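Local coordinates for protein alginate lyase (Bacteroides ovatus, PDB 3NNB) that probably cleaves the polysaccharide alginate by beta-elimination, through a largely helical catalytic domain of the six-hairpin kind, at residues P24-A29 against I375-S380; S170-I175 against D227-A232; H222-D227 against G283-M288; A343-R348 against Q365-P370. All coordinates share one frame; numbering follows the deposited sequence.

Contact 1: P24-A29 against I375-S380; sequences PLYAPA and IHLIYS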
# COMPACT_ATOMS: atom_id res chain seq x y z
N PRO A 24 -13.61 -17.44 -19.53
CA PRO A 24 -13.37 -16.29 -20.40
C PRO A 24 -13.27 -14.99 -19.65
O PRO A 24 -12.58 -14.07 -20.09
CB PRO A 24 -14.61 -16.29 -21.32
CG PRO A 24 -15.02 -17.69 -21.37
CD PRO A 24 -14.73 -18.28 -20.02
N LEU A 25 -13.91 -14.93 -18.50
CA LEU A 25 -13.87 -13.73 -17.70
C LEU A 25 -12.46 -13.45 -17.15
O LEU A 25 -12.07 -12.27 -17.06
CB LEU A 25 -14.86 -13.81 -16.56
CG LEU A 25 -15.14 -12.49 -15.85
CD1 LEU A 25 -15.50 -11.38 -16.83
CD2 LEU A 25 -16.25 -12.74 -14.84
N TYR A 26 -11.70 -14.50 -16.81
CA TYR A 26 -10.40 -14.33 -16.08
C TYR A 26 -9.17 -14.71 -16.87
O TYR A 26 -8.05 -14.28 -16.54
CB TYR A 26 -10.43 -15.06 -14.74
CG TYR A 26 -11.56 -14.57 -13.85
CD1 TYR A 26 -11.73 -13.21 -13.56
CD2 TYR A 26 -12.49 -15.46 -13.32
CE1 TYR A 26 -12.77 -12.77 -12.76
CE2 TYR A 26 -13.54 -15.04 -12.53
CZ TYR A 26 -13.70 -13.70 -12.27
OH TYR A 26 -14.77 -13.31 -11.50
N ALA A 27 -9.34 -15.54 -17.90
CA ALA A 27 -8.18 -16.03 -18.59
C ALA A 27 -7.21 -14.96 -19.13
O ALA A 27 -5.99 -15.12 -19.01
CB ALA A 27 -8.60 -17.03 -19.69
N PRO A 28 -7.72 -13.87 -19.73
CA PRO A 28 -6.82 -12.80 -20.21
C PRO A 28 -5.94 -12.20 -19.10
O PRO A 28 -4.73 -11.98 -19.28
CB PRO A 28 -7.77 -11.77 -20.80
CG PRO A 28 -8.99 -12.57 -21.19
CD PRO A 28 -9.11 -13.64 -20.17
N ALA A 29 -6.55 -11.95 -17.96
CA ALA A 29 -5.83 -11.39 -16.81
C ALA A 29 -4.86 -12.40 -16.21
O ALA A 29 -3.76 -12.03 -15.79
CB ALA A 29 -6.80 -10.84 -15.76
N ILE A 375 -6.27 -6.12 -11.81
CA ILE A 375 -7.25 -5.69 -10.84
C ILE A 375 -8.58 -6.46 -11.02
O ILE A 375 -9.30 -6.67 -10.06
CB ILE A 375 -7.44 -4.14 -10.90
CG1 ILE A 375 -8.17 -3.66 -9.67
CG2 ILE A 375 -8.10 -3.73 -12.22
CD1 ILE A 375 -7.91 -2.18 -9.38
N HIS A 376 -8.85 -6.96 -12.22
CA HIS A 376 -10.04 -7.77 -12.44
C HIS A 376 -10.04 -9.08 -11.63
O HIS A 376 -11.10 -9.63 -11.27
CB HIS A 376 -10.22 -8.10 -13.92
CG HIS A 376 -10.56 -6.94 -14.78
ND1 HIS A 376 -11.82 -6.34 -14.78
CD2 HIS A 376 -9.83 -6.28 -15.71
CE1 HIS A 376 -11.84 -5.39 -15.70
NE2 HIS A 376 -10.64 -5.31 -16.26
N LEU A 377 -8.85 -9.57 -11.32
CA LEU A 377 -8.70 -10.77 -10.55
C LEU A 377 -8.81 -10.51 -9.02
O LEU A 377 -9.33 -11.33 -8.29
CB LEU A 377 -7.31 -11.38 -10.83
CG LEU A 377 -6.94 -11.82 -12.24
CD1 LEU A 377 -5.50 -12.31 -12.33
CD2 LEU A 377 -7.93 -12.92 -12.78
N ILE A 378 -8.31 -9.36 -8.60
CA ILE A 378 -8.14 -9.05 -7.18
C ILE A 378 -9.41 -8.46 -6.58
O ILE A 378 -9.74 -8.73 -5.42
CB ILE A 378 -6.98 -8.04 -6.97
CG1 ILE A 378 -5.67 -8.63 -7.48
CG2 ILE A 378 -6.87 -7.64 -5.49
CD1 ILE A 378 -5.38 -10.01 -6.93
N TYR A 379 -10.12 -7.66 -7.36
CA TYR A 379 -11.40 -7.08 -6.95
C TYR A 379 -12.52 -7.49 -7.90
O TYR A 379 -13.17 -6.65 -8.54
CB TYR A 379 -11.27 -5.56 -6.87
CG TYR A 379 -10.23 -5.14 -5.83
CD1 TYR A 379 -10.37 -5.49 -4.50
CD2 TYR A 379 -9.15 -4.35 -6.19
CE1 TYR A 379 -9.42 -5.11 -3.55
CE2 TYR A 379 -8.22 -3.95 -5.25
CZ TYR A 379 -8.34 -4.34 -3.95
OH TYR A 379 -7.38 -3.94 -3.01
N SER A 380 -12.75 -8.81 -7.96
CA SER A 380 -13.74 -9.39 -8.84
C SER A 380 -15.14 -9.24 -8.22
O SER A 380 -15.30 -8.81 -7.05
CB SER A 380 -13.46 -10.88 -9.06
OG SER A 380 -13.82 -11.67 -7.91
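The turn that leads into helix 27-41 faces the short helix 375-378 near the C-terminus, with Tyr26 and Leu377 nearest in the backbone at 6.8 Å between their CA atoms. Leu377 and Tyr26 carry the contact, with Ala29 beside them. Leu377 CG lies 3.7 Å from Ala29 CB, and its CD2 branch reaches 3.8 Å from Tyr26 CB. CD2 also lies 3.8 Å from Ala29 CB, so one branch touches both residues. Tyr26 and Leu377 run past each other in opposite directions. The tyrosine CG stands beside its own backbone N (chi1 -58°), which sends the ring along the C-terminal segment. Tyr26 CE1 passes 3.9 Å from His376 O, and Tyr26 OH ends 3.7 Å from Ser380 CB. That last approach, to a carbon, is packing; the phenol hydroxyl itself is hydrogen-bonded to Glu382 OE2. Ser380 OG in turn is bonded to Glu382 N, so both hydroxyls hold the last residue of the chain. Val17 of helix 11-19 touches Tyr26, Leu377 and Ser380 and covers the same cluster. The arrangement is plain apolar packing of a helix start against a short C-terminal helix, and it joins the two ends of this largely helical fold.

Contact 2: S170-I175 against D227-A232; sequences SFTEMI and DVQLTA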
# COMPACT_ATOMS: atom_id res chain seq x y z
N SER A 170 2.99 -1.08 0.79
CA SER A 170 2.76 -2.27 -0.04
C SER A 170 3.05 -3.61 0.67
O SER A 170 2.60 -4.66 0.19
CB SER A 170 3.52 -2.21 -1.37
OG SER A 170 4.90 -2.32 -1.17
N PHE A 171 3.74 -3.59 1.82
CA PHE A 171 3.93 -4.81 2.58
C PHE A 171 2.59 -5.38 3.06
O PHE A 171 2.47 -6.58 3.31
CB PHE A 171 4.87 -4.58 3.76
CG PHE A 171 6.32 -4.43 3.40
CD1 PHE A 171 6.80 -4.41 2.09
CD2 PHE A 171 7.23 -4.26 4.44
CE1 PHE A 171 8.19 -4.28 1.84
CE2 PHE A 171 8.57 -4.13 4.17
CZ PHE A 171 9.05 -4.14 2.87
N THR A 172 1.58 -4.53 3.17
CA THR A 172 0.24 -4.99 3.56
C THR A 172 -0.28 -6.04 2.58
O THR A 172 -0.78 -7.11 2.98
CB THR A 172 -0.75 -3.84 3.73
OG1 THR A 172 -0.90 -3.11 2.51
CG2 THR A 172 -0.34 -2.94 4.95
N GLU A 173 -0.12 -5.76 1.29
CA GLU A 173 -0.48 -6.65 0.23
C GLU A 173 0.52 -7.80 0.05
O GLU A 173 0.12 -8.95 -0.13
CB GLU A 173 -0.60 -5.85 -1.09
CG GLU A 173 -1.01 -6.66 -2.25
CD GLU A 173 -1.31 -5.83 -3.51
OE1 GLU A 173 -1.00 -4.63 -3.50
OE2 GLU A 173 -1.79 -6.45 -4.50
N MSE A 174 1.82 -7.49 0.13
CA MSE A 174 2.85 -8.52 0.05
C MSE A 174 2.63 -9.67 1.03
O MSE A 174 2.85 -10.82 0.71
CB MSE A 174 4.22 -7.89 0.28
CG MSE A 174 5.33 -8.82 -0.10
SE MSE A 174 7.09 -8.18 0.40
CE MSE A 174 6.90 -8.47 2.27
N ILE A 175 2.16 -9.33 2.24
CA ILE A 175 1.92 -10.34 3.26
C ILE A 175 0.85 -11.32 2.76
O ILE A 175 0.99 -12.53 2.94
CB ILE A 175 1.51 -9.71 4.59
CG1 ILE A 175 2.79 -9.22 5.32
CG2 ILE A 175 0.68 -10.72 5.44
CD1 ILE A 175 2.49 -8.24 6.49
N ASP A 227 -2.10 3.20 10.87
CA ASP A 227 -2.97 2.25 11.57
C ASP A 227 -3.22 0.99 10.74
O ASP A 227 -3.24 -0.12 11.26
CB ASP A 227 -4.31 2.88 11.94
CG ASP A 227 -4.23 3.80 13.13
OD1 ASP A 227 -3.14 4.03 13.68
OD2 ASP A 227 -5.30 4.33 13.52
N VAL A 228 -3.47 1.16 9.44
CA VAL A 228 -3.66 -0.01 8.56
C VAL A 228 -2.44 -0.94 8.58
O VAL A 228 -2.58 -2.16 8.71
CB VAL A 228 -4.01 0.38 7.09
CG1 VAL A 228 -4.32 -0.86 6.27
CG2 VAL A 228 -5.22 1.32 7.07
N GLN A 229 -1.26 -0.35 8.48
CA GLN A 229 -0.04 -1.14 8.44
C GLN A 229 0.15 -1.81 9.79
O GLN A 229 0.43 -3.00 9.85
CB GLN A 229 1.16 -0.23 8.16
CG GLN A 229 1.18 0.44 6.80
CD GLN A 229 2.58 0.96 6.46
OE1 GLN A 229 3.50 0.16 6.22
NE2 GLN A 229 2.73 2.30 6.39
N LEU A 230 -0.02 -1.07 10.89
CA LEU A 230 0.15 -1.69 12.22
C LEU A 230 -0.79 -2.90 12.37
O LEU A 230 -0.41 -3.98 12.86
CB LEU A 230 -0.09 -0.66 13.33
CG LEU A 230 0.23 -1.17 14.75
CD1 LEU A 230 1.75 -1.31 14.94
CD2 LEU A 230 -0.38 -0.17 15.79
N THR A 231 -2.03 -2.73 11.91
CA THR A 231 -3.06 -3.78 12.03
C THR A 231 -2.65 -5.01 11.22
O THR A 231 -2.67 -6.13 11.72
CB THR A 231 -4.41 -3.25 11.62
OG1 THR A 231 -4.76 -2.15 12.47
CG2 THR A 231 -5.50 -4.35 11.77
N ALA A 232 -2.28 -4.79 9.95
CA ALA A 232 -1.90 -5.90 9.10
C ALA A 232 -0.66 -6.63 9.64
O ALA A 232 -0.61 -7.88 9.60
CB ALA A 232 -1.59 -5.38 7.69
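Two neighbouring helices of the alginate lyase domain, 171-180 and 221-236, meet here and run roughly parallel. Thr172 on the first packs against Gln229 and Ala232 on the second. Over these segments the axes come within 9.9 Å and cross at 26°. The methyl of Thr172 does the touching. Its CG2 lies 3.9 Å from Ala232 CB and 3.9 Å from Gln229 CA. The CG of Gln229 is a little farther from this methyl, at 4.1 Å. With chi1 at 60°, Thr172 points CG2 at the partner helix and leaves OG1 to bond the carbonyl O of Tyr169, just before its own helix. One turn on, Ile175 CD1 reaches only the backbone of Ala232, 4.4 Å from its O. The amide of Gln229 leads away from the threonine: OE1 is bonded to Tyr233 OH, and NE2 to Met165 O. Tyr233 also touches Phe171, Thr172 and Ile175, and continues the packing along helix 221-236. Polar groups at this buried interface thus find partners outside it. What crosses between the segments is ordinary van der Waals packing round one methyl, so the fit of Thr172 CG2 against Ala232 and Gln229 probably matters more than any directed bond.

Contact 3: H222-D227 against G283-M288; sequences HGLAYD and GHMLDM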
# COMPACT_ATOMS: atom_id res chain seq x y z
N HIS A 222 -1.16 9.94 6.18
CA HIS A 222 -0.06 9.21 6.79
C HIS A 222 -0.49 8.51 8.05
O HIS A 222 -0.12 7.37 8.27
CB HIS A 222 1.13 10.12 7.10
CG HIS A 222 2.02 10.37 5.93
ND1 HIS A 222 3.02 9.50 5.56
CD2 HIS A 222 2.07 11.39 5.06
CE1 HIS A 222 3.68 10.00 4.54
NE2 HIS A 222 3.10 11.13 4.18
N GLY A 223 -1.25 9.19 8.89
CA GLY A 223 -1.65 8.61 10.14
C GLY A 223 -2.70 7.51 9.95
O GLY A 223 -2.68 6.49 10.66
N LEU A 224 -3.62 7.69 9.01
CA LEU A 224 -4.59 6.65 8.69
C LEU A 224 -3.89 5.38 8.17
O LEU A 224 -4.17 4.25 8.63
CB LEU A 224 -5.62 7.21 7.70
CG LEU A 224 -6.86 6.36 7.41
CD1 LEU A 224 -8.07 7.24 7.06
CD2 LEU A 224 -6.60 5.34 6.30
N ALA A 225 -2.91 5.59 7.28
CA ALA A 225 -2.14 4.49 6.75
C ALA A 225 -1.29 3.79 7.83
O ALA A 225 -1.12 2.57 7.77
CB ALA A 225 -1.26 4.96 5.54
N TYR A 226 -0.80 4.53 8.80
CA TYR A 226 -0.02 3.91 9.90
C TYR A 226 -0.85 2.86 10.57
O TYR A 226 -0.38 1.76 10.82
CB TYR A 226 0.42 4.97 10.89
CG TYR A 226 1.11 4.40 12.12
CD1 TYR A 226 0.36 3.95 13.19
CD2 TYR A 226 2.50 4.29 12.19
CE1 TYR A 226 0.95 3.44 14.34
CE2 TYR A 226 3.13 3.76 13.34
CZ TYR A 226 2.35 3.35 14.41
OH TYR A 226 2.88 2.82 15.60
N ASP A 227 -2.10 3.20 10.87
CA ASP A 227 -2.97 2.25 11.57
C ASP A 227 -3.22 0.99 10.74
O ASP A 227 -3.24 -0.12 11.26
CB ASP A 227 -4.31 2.88 11.94
CG ASP A 227 -4.23 3.80 13.13
OD1 ASP A 227 -3.14 4.03 13.68
OD2 ASP A 227 -5.30 4.33 13.52
N GLY A 283 -8.77 4.52 -0.56
CA GLY A 283 -8.31 3.14 -0.80
C GLY A 283 -7.75 2.49 0.49
O GLY A 283 -7.96 1.31 0.74
N HIS A 284 -7.05 3.27 1.29
CA HIS A 284 -6.51 2.79 2.55
C HIS A 284 -7.62 2.57 3.59
O HIS A 284 -7.55 1.63 4.41
CB HIS A 284 -5.44 3.72 3.07
CG HIS A 284 -4.28 3.82 2.15
ND1 HIS A 284 -3.40 4.89 2.19
CD2 HIS A 284 -3.89 3.04 1.12
CE1 HIS A 284 -2.49 4.72 1.23
NE2 HIS A 284 -2.75 3.60 0.58
N MSE A 285 -8.66 3.41 3.54
CA MSE A 285 -9.85 3.18 4.35
C MSE A 285 -10.46 1.82 4.00
O MSE A 285 -10.82 1.06 4.88
CB MSE A 285 -10.91 4.26 4.15
CG MSE A 285 -10.45 5.63 4.65
SE MSE A 285 -11.69 7.00 4.14
CE MSE A 285 -10.71 8.58 4.73
N LEU A 286 -10.60 1.55 2.72
CA LEU A 286 -11.15 0.28 2.24
C LEU A 286 -10.27 -0.91 2.56
O LEU A 286 -10.77 -2.00 2.85
CB LEU A 286 -11.53 0.36 0.77
CG LEU A 286 -12.64 1.36 0.43
CD1 LEU A 286 -12.80 1.64 -1.08
CD2 LEU A 286 -14.00 0.83 0.95
N ASP A 287 -8.95 -0.72 2.53
CA ASP A 287 -8.04 -1.76 3.01
C ASP A 287 -8.32 -2.07 4.49
O ASP A 287 -8.40 -3.23 4.85
CB ASP A 287 -6.57 -1.30 2.91
CG ASP A 287 -6.03 -1.31 1.49
OD1 ASP A 287 -6.57 -1.97 0.58
OD2 ASP A 287 -5.04 -0.57 1.27
N MSE A 288 -8.52 -1.06 5.34
CA MSE A 288 -8.87 -1.29 6.73
C MSE A 288 -10.21 -1.99 6.82
O MSE A 288 -10.38 -2.88 7.67
CB MSE A 288 -8.91 0.03 7.50
CG MSE A 288 -9.07 -0.14 9.01
SE MSE A 288 -7.77 -1.35 9.80
CE MSE A 288 -7.16 -0.19 11.15
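Leu224 packs on His284 and Met285 where helices 221-236 and 274-293 lie side by side and nearly parallel, consistent with the (alpha/alpha) toroid of six-hairpin enzymes. Over the two segments the axes are 9.6 Å apart, with 22° between them. Most of the close pairs are apolar. Leu224 has its CG opposite the backbone N (chi1 -170°), which extends both methyls toward the other helix. CD1 lies 3.8 Å from Met285 CG and equally near Met285 CE, the methyl of this selenomethionine. CD2 sits 3.8 Å from His284 CB. The leucine and Met285 cross at about a right angle, and Phe250 of helix 240-258 also touches Leu224. Replacing this leucine by an alanine would probably leave a gap beside Met285 CG and His284 CB and let the Met285 side chain shift. A second kind of contact sets a methyl against a ring: Ala225 CB approaches His284 ND1 to 4.0 Å. The same imidazole meets Phe280 edge-to-face and also meets the ring of Tyr169. Polar pairing lies outside the two segments. Asp227 turns its carboxylate to Arg254, whose NE makes a salt bridge with OD2. The backbone of Asp227 meets the second selenomethionine instead. Met288, bent at chi2 and chi3, brings its CE to 3.9 Å from Asp227 O.

Contact 4: A343-R348 against Q365-P370; sequences ACWILR and QFRETP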
# COMPACT_ATOMS: atom_id res chain seq x y z
N ALA A 343 -10.59 5.87 -9.39
CA ALA A 343 -11.86 6.15 -8.72
C ALA A 343 -12.92 5.09 -9.04
O ALA A 343 -13.70 4.72 -8.19
CB ALA A 343 -12.34 7.55 -9.09
N CYS A 344 -12.97 4.64 -10.31
CA CYS A 344 -13.92 3.62 -10.72
C CYS A 344 -13.68 2.28 -9.98
O CYS A 344 -14.64 1.51 -9.74
CB CYS A 344 -13.79 3.40 -12.24
SG CYS A 344 -14.38 4.80 -13.23
N TRP A 345 -12.41 2.00 -9.65
CA TRP A 345 -12.07 0.81 -8.87
C TRP A 345 -12.28 1.01 -7.37
O TRP A 345 -12.60 0.06 -6.67
CB TRP A 345 -10.68 0.30 -9.23
CG TRP A 345 -10.73 -0.28 -10.58
CD1 TRP A 345 -10.42 0.32 -11.75
CD2 TRP A 345 -11.19 -1.61 -10.92
NE1 TRP A 345 -10.68 -0.54 -12.80
CE2 TRP A 345 -11.11 -1.73 -12.31
CE3 TRP A 345 -11.63 -2.70 -10.17
CZ2 TRP A 345 -11.48 -2.91 -12.97
CZ3 TRP A 345 -12.01 -3.85 -10.83
CH2 TRP A 345 -11.94 -3.94 -12.21
N ILE A 346 -12.16 2.24 -6.86
CA ILE A 346 -12.67 2.53 -5.52
C ILE A 346 -14.14 2.11 -5.43
O ILE A 346 -14.56 1.52 -4.41
CB ILE A 346 -12.45 4.03 -5.15
CG1 ILE A 346 -10.95 4.35 -4.97
CG2 ILE A 346 -13.24 4.46 -3.90
CD1 ILE A 346 -10.22 3.63 -3.79
N LEU A 347 -14.93 2.44 -6.46
CA LEU A 347 -16.35 2.12 -6.46
C LEU A 347 -16.64 0.62 -6.50
O LEU A 347 -17.49 0.14 -5.77
CB LEU A 347 -17.07 2.84 -7.60
CG LEU A 347 -17.15 4.35 -7.47
CD1 LEU A 347 -18.01 4.87 -8.60
CD2 LEU A 347 -17.72 4.80 -6.11
N ARG A 348 -15.87 -0.13 -7.29
CA ARG A 348 -15.93 -1.61 -7.23
C ARG A 348 -15.69 -2.14 -5.83
O ARG A 348 -16.45 -2.96 -5.32
CB ARG A 348 -14.85 -2.17 -8.16
CG ARG A 348 -14.61 -3.67 -8.08
CD ARG A 348 -15.79 -4.56 -8.50
NE ARG A 348 -16.15 -4.40 -9.91
CZ ARG A 348 -15.66 -5.10 -10.94
NH1 ARG A 348 -14.74 -6.04 -10.80
NH2 ARG A 348 -16.09 -4.83 -12.15
N GLN A 365 -19.89 2.46 -15.77
CA GLN A 365 -20.24 3.49 -16.74
C GLN A 365 -19.02 4.24 -17.26
O GLN A 365 -18.94 4.55 -18.44
CB GLN A 365 -21.26 4.47 -16.13
CG GLN A 365 -21.85 5.48 -17.07
CD GLN A 365 -22.86 6.43 -16.40
OE1 GLN A 365 -23.37 6.16 -15.29
NE2 GLN A 365 -23.14 7.54 -17.07
N PHE A 366 -18.03 4.48 -16.41
CA PHE A 366 -16.88 5.30 -16.78
C PHE A 366 -15.55 4.57 -16.92
O PHE A 366 -14.61 5.13 -17.46
CB PHE A 366 -16.73 6.46 -15.79
CG PHE A 366 -17.99 7.30 -15.68
CD1 PHE A 366 -18.37 8.10 -16.75
CD2 PHE A 366 -18.80 7.24 -14.57
CE1 PHE A 366 -19.53 8.86 -16.67
CE2 PHE A 366 -19.94 7.99 -14.49
CZ PHE A 366 -20.32 8.79 -15.55
N ARG A 367 -15.47 3.34 -16.42
CA ARG A 367 -14.22 2.58 -16.42
C ARG A 367 -13.88 2.09 -17.85
O ARG A 367 -14.78 1.62 -18.53
CB ARG A 367 -14.52 1.35 -15.56
CG ARG A 367 -13.41 0.46 -15.22
CD ARG A 367 -13.92 -0.75 -14.49
NE ARG A 367 -14.42 -0.41 -13.16
CZ ARG A 367 -15.60 -0.83 -12.66
NH1 ARG A 367 -16.40 -1.62 -13.41
NH2 ARG A 367 -15.98 -0.48 -11.41
N GLU A 368 -12.61 2.20 -18.27
CA GLU A 368 -12.15 1.67 -19.56
C GLU A 368 -11.04 0.62 -19.38
O GLU A 368 -10.28 0.31 -20.31
CB GLU A 368 -11.67 2.81 -20.46
CG GLU A 368 -12.81 3.66 -20.98
CD GLU A 368 -12.34 4.77 -21.89
OE1 GLU A 368 -11.37 5.48 -21.53
OE2 GLU A 368 -12.96 4.94 -22.97
N THR A 369 -10.97 0.03 -18.20
CA THR A 369 -9.91 -0.92 -17.84
C THR A 369 -9.90 -2.16 -18.74
O THR A 369 -10.83 -2.93 -18.73
CB THR A 369 -10.09 -1.27 -16.34
OG1 THR A 369 -10.17 -0.05 -15.59
CG2 THR A 369 -8.93 -2.09 -15.76
N PRO A 370 -8.80 -2.38 -19.49
CA PRO A 370 -8.73 -3.60 -20.33
C PRO A 370 -8.90 -4.89 -19.54
O PRO A 370 -8.51 -4.96 -18.35
CB PRO A 370 -7.33 -3.53 -20.94
CG PRO A 370 -7.03 -2.08 -20.99
CD PRO A 370 -7.62 -1.52 -19.71
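Arg367 reaches onto the side of helix 336-351, touching Cys344, Trp345 and Arg348, just after helix 359-366 ends. Helix 336-351 and the chain leaving the end of helix 359-366 pack together, and polar side chains tie this outgoing loop to the helix. Arg367 NH2 donates to Cys344 O at 2.9 Å, with an N-H...O angle of 165°. The acceptor lies close to the guanidinium plane, but the donor stands above the carbonyl plane. Arg348 N reaches that same oxygen from the opposite face, so Cys344 O is gripped twice. Trp345 NE1 donates to Thr369 OG1 at 2.9 Å. This bond is nearly straight, at 173°, and lies in the indole plane. Thr369 OG1 is also hydrogen-bonded to Glu341 OE2. Arg367 lies over one indole face, its NE 3.6 Å above the plane and toward the rim, with the guanidinium tilted against the ring. Its CZ makes a cation-pi contact, 4.6 Å from the centroid of the six-membered ring. The bend at chi3 (-69°) turns the guanidinium back toward Cys344 O. The two arginines come close, with Arg348 NH2 3.5 Å from Arg367 NH1. Glu360 probably offsets these charges, since OE1 pairs with Arg348 NE and OE2 with Arg367 NH1. Arg348 NH1 is held by Tyr379 O. A leucine in place of Arg367 would probably leave Glu360 OE2 without its mate and cost Cys344 O its second donor. At the last turn of helix 359-366 the packing is apolar: Cys344 SG rests 3.9 Å from Phe366 CB.

Overall arrangement
Contacts 2 and 3 are joined through helix 221-236 and share Asp227. Their centres are 9 Å apart, and Val228 and Thr231 of contact 2 pack on Met288 of contact 3. Contacts 1 and 4 lie on one side of the chain's centre, their own centres 14 Å apart. They are joined by a probable hydrogen bond, Tyr379 O to Arg348 NH1 at 2.8 Å, and by His376 meeting Trp345 edge-to-face. Ile346 packs on Gly283 and Leu286, which links contact 4 to contact 3. Contacts 2 and 4 stay about 12 Å apart at their nearest atoms. The sodium ion, bound by Glu182, Ser184 and Phe187, involves none of the four.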